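Local coordinates for MutT/nudix family protein (Enterococcus faecalis, PDB 2FML) that is of unknown function but, as a MutT/nudix family member with an NrtR-like winged-helix region, probably binds a nucleotide-type ligand and perhaps DNA, at residues Q206-L211 / K222-F227. Sequence-based numbering, arbitrary orientation.
Sequences QVLQVL and KVFAKF
Val223 reaches from helix 217-228 into a row of aliphatic groups on the 3-10 turn 206-211, a compact example of how a short turn and a helix can be joined by apolar side chains, with no hydrogen bond between them. Its two methyls divide the work. Val223 CG2 lies against the branch point of Leu211, 3.8 Å from Leu211 CG, the two side chains running past one another in opposite senses. On the same methyl, Val210 CG2 is 4.3 Å from Val223 CG2. Val223 CG1, which chi1 of 169° sets anti to the backbone N, turns to Leu208 instead, 4.2 Å from Leu208 CD2.

That leucine methyl has a second partner: Leu208 CD2 sits at the rim of the Phe224 ring, close to the ring plane, 3.9 Å from Phe224 CE1, and the two side chains cross nearly at right angles. One helical turn beyond Val223, Phe227 meets Val207, whose CG2 comes obliquely to the ring and closes to 3.4 Å from Phe227 CE2. This valine and phenylalanine likewise pass with their side chains running in opposite senses.

Within the turn, i to i+3 bonds such as Val210 N to Val207 O (3.0 Å) give the backbone its 3-10 form and so space the side chains, while Phe227 N to Val223 O is an i to i+4 bond of the helix. A second shell confines the buried side chains: Phe240 meets Phe224 edge-to-face, Phe194 and Val197 of helix 186-200 pack on Phe227, and Tyr49 and Phe131 bring in two strands of the nudix sheet. Both segments fall in the region related to the NrtR DNA-binding winged helix, and the contact is consistent with the hydrophobic core of such a domain, here continued onto the adjoining nudix fold.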
loop_
_atom_site.group_PDB
_atom_site.type_symbol
_atom_site.label_atom_id
_atom_site.label_comp_id
_atom_site.label_asym_id
_atom_site.label_seq_id
_atom_site.Cartn_x
_atom_site.Cartn_y
_atom_site.Cartn_z
ATOM N N GLN A 206 11.387 9.444 -8.064
ATOM C CA GLN A 206 12.274 8.665 -7.200
ATOM C C GLN A 206 13.111 7.675 -8.011
ATOM O O GLN A 206 14.286 7.477 -7.721
ATOM C CB GLN A 206 11.509 7.920 -6.108
ATOM C CG GLN A 206 11.510 8.511 -4.674
ATOM C CD GLN A 206 10.901 7.471 -3.640
ATOM O OE1 GLN A 206 10.586 7.795 -2.472
ATOM N NE2 GLN A 206 10.745 6.234 -4.095
ATOM N N VAL A 207 12.508 7.081 -9.036
ATOM C CA VAL A 207 13.189 6.081 -9.895
ATOM C C VAL A 207 14.577 6.487 -10.413
ATOM O O VAL A 207 15.449 5.617 -10.605
ATOM C CB VAL A 207 12.314 5.612 -11.100
ATOM C CG1 VAL A 207 12.166 6.752 -12.157
ATOM C CG2 VAL A 207 12.907 4.313 -11.734
ATOM N N LEU A 208 14.789 7.799 -10.600
ATOM C CA LEU A 208 16.116 8.336 -11.009
ATOM C C LEU A 208 17.224 8.034 -9.982
ATOM O O LEU A 208 18.385 8.356 -10.215
ATOM C CB LEU A 208 16.036 9.850 -11.292
ATOM C CG LEU A 208 15.018 10.263 -12.348
ATOM C CD1 LEU A 208 15.061 11.734 -12.533
ATOM C CD2 LEU A 208 15.303 9.552 -13.676
ATOM N N GLN A 209 16.850 7.451 -8.832
ATOM C CA GLN A 209 17.803 6.877 -7.862
ATOM C C GLN A 209 18.707 5.809 -8.487
ATOM O O GLN A 209 19.879 5.735 -8.144
ATOM C CB GLN A 209 17.078 6.270 -6.677
ATOM C CG GLN A 209 16.737 7.214 -5.558
ATOM C CD GLN A 209 16.015 6.488 -4.412
ATOM O OE1 GLN A 209 16.002 5.271 -4.357
ATOM N NE2 GLN A 209 15.412 7.237 -3.521
ATOM N N VAL A 210 18.169 4.997 -9.403
ATOM C CA VAL A 210 18.974 3.987 -10.118
ATOM C C VAL A 210 20.217 4.572 -10.872
ATOM O O VAL A 210 21.117 3.823 -11.297
ATOM C CB VAL A 210 18.141 3.125 -11.140
ATOM C CG1 VAL A 210 16.917 2.475 -10.485
ATOM C CG2 VAL A 210 17.773 3.912 -12.305
ATOM N N LEU A 211 20.223 5.895 -11.027
ATOM C CA LEU A 211 21.275 6.607 -11.730
ATOM C C LEU A 211 22.417 7.010 -10.803
ATOM O O LEU A 211 23.452 7.440 -11.275
ATOM C CB LEU A 211 20.693 7.833 -12.453
ATOM C CG LEU A 211 20.016 7.650 -13.806
ATOM C CD1 LEU A 211 19.532 9.016 -14.313
ATOM C CD2 LEU A 211 20.956 6.988 -14.861
ATOM N N LYS A 222 16.781 8.707 -20.705
ATOM C CA LYS A 222 17.059 7.279 -21.064
ATOM C C LYS A 222 16.423 6.286 -20.095
ATOM O O LYS A 222 15.983 5.217 -20.493
ATOM C CB LYS A 222 18.573 7.029 -21.167
ATOM C CG LYS A 222 19.287 7.760 -22.378
ATOM C CD LYS A 222 20.589 7.042 -22.788
ATOM C CE LYS A 222 21.380 7.748 -23.881
ATOM N NZ LYS A 222 22.562 6.885 -24.291
ATOM N N VAL A 223 16.376 6.654 -18.813
ATOM C CA VAL A 223 15.678 5.890 -17.809
ATOM C C VAL A 223 14.162 5.977 -18.053
ATOM O O VAL A 223 13.500 4.954 -18.186
ATOM C CB VAL A 223 16.048 6.344 -16.401
ATOM C CG1 VAL A 223 15.099 5.705 -15.397
ATOM C CG2 VAL A 223 17.490 5.989 -16.108
ATOM N N PHE A 224 13.626 7.187 -18.133
ATOM C CA PHE A 224 12.241 7.377 -18.496
ATOM C C PHE A 224 11.804 6.623 -19.771
ATOM O O PHE A 224 10.720 6.067 -19.808
ATOM C CB PHE A 224 11.950 8.859 -18.670
ATOM C CG PHE A 224 11.420 9.518 -17.438
ATOM C CD1 PHE A 224 12.178 9.537 -16.251
ATOM C CD2 PHE A 224 10.154 10.134 -17.457
ATOM C CE1 PHE A 224 11.684 10.150 -15.098
ATOM C CE2 PHE A 224 9.655 10.762 -16.317
ATOM C CZ PHE A 224 10.430 10.771 -15.131
ATOM N N ALA A 225 12.640 6.600 -20.807
ATOM C CA ALA A 225 12.266 5.910 -22.042
ATOM C C ALA A 225 12.249 4.369 -21.859
ATOM O O ALA A 225 11.420 3.692 -22.478
ATOM C CB ALA A 225 13.150 6.345 -23.218
ATOM N N LYS A 226 13.162 3.827 -21.040
ATOM C CA LYS A 226 13.150 2.373 -20.720
ATOM C C LYS A 226 11.817 1.949 -20.044
ATOM O O LYS A 226 11.293 0.865 -20.311
ATOM C CB LYS A 226 14.354 1.890 -19.843
ATOM C CG LYS A 226 15.780 1.884 -20.484
ATOM C CD LYS A 226 15.802 1.841 -22.004
ATOM C CE LYS A 226 16.026 0.469 -22.618
ATOM N NZ LYS A 226 16.492 0.568 -24.091
ATOM N N PHE A 227 11.285 2.807 -19.168
ATOM C CA PHE A 227 9.948 2.573 -18.587
ATOM C C PHE A 227 8.783 2.844 -19.556
ATOM O O PHE A 227 7.753 2.157 -19.495
ATOM C CB PHE A 227 9.782 3.321 -17.270
ATOM C CG PHE A 227 10.544 2.697 -16.145
ATOM C CD1 PHE A 227 10.055 1.539 -15.499
ATOM C CD2 PHE A 227 11.747 3.235 -15.739
ATOM C CE1 PHE A 227 10.745 0.929 -14.455
ATOM C CE2 PHE A 227 12.434 2.672 -14.688
ATOM C CZ PHE A 227 11.961 1.497 -14.045
#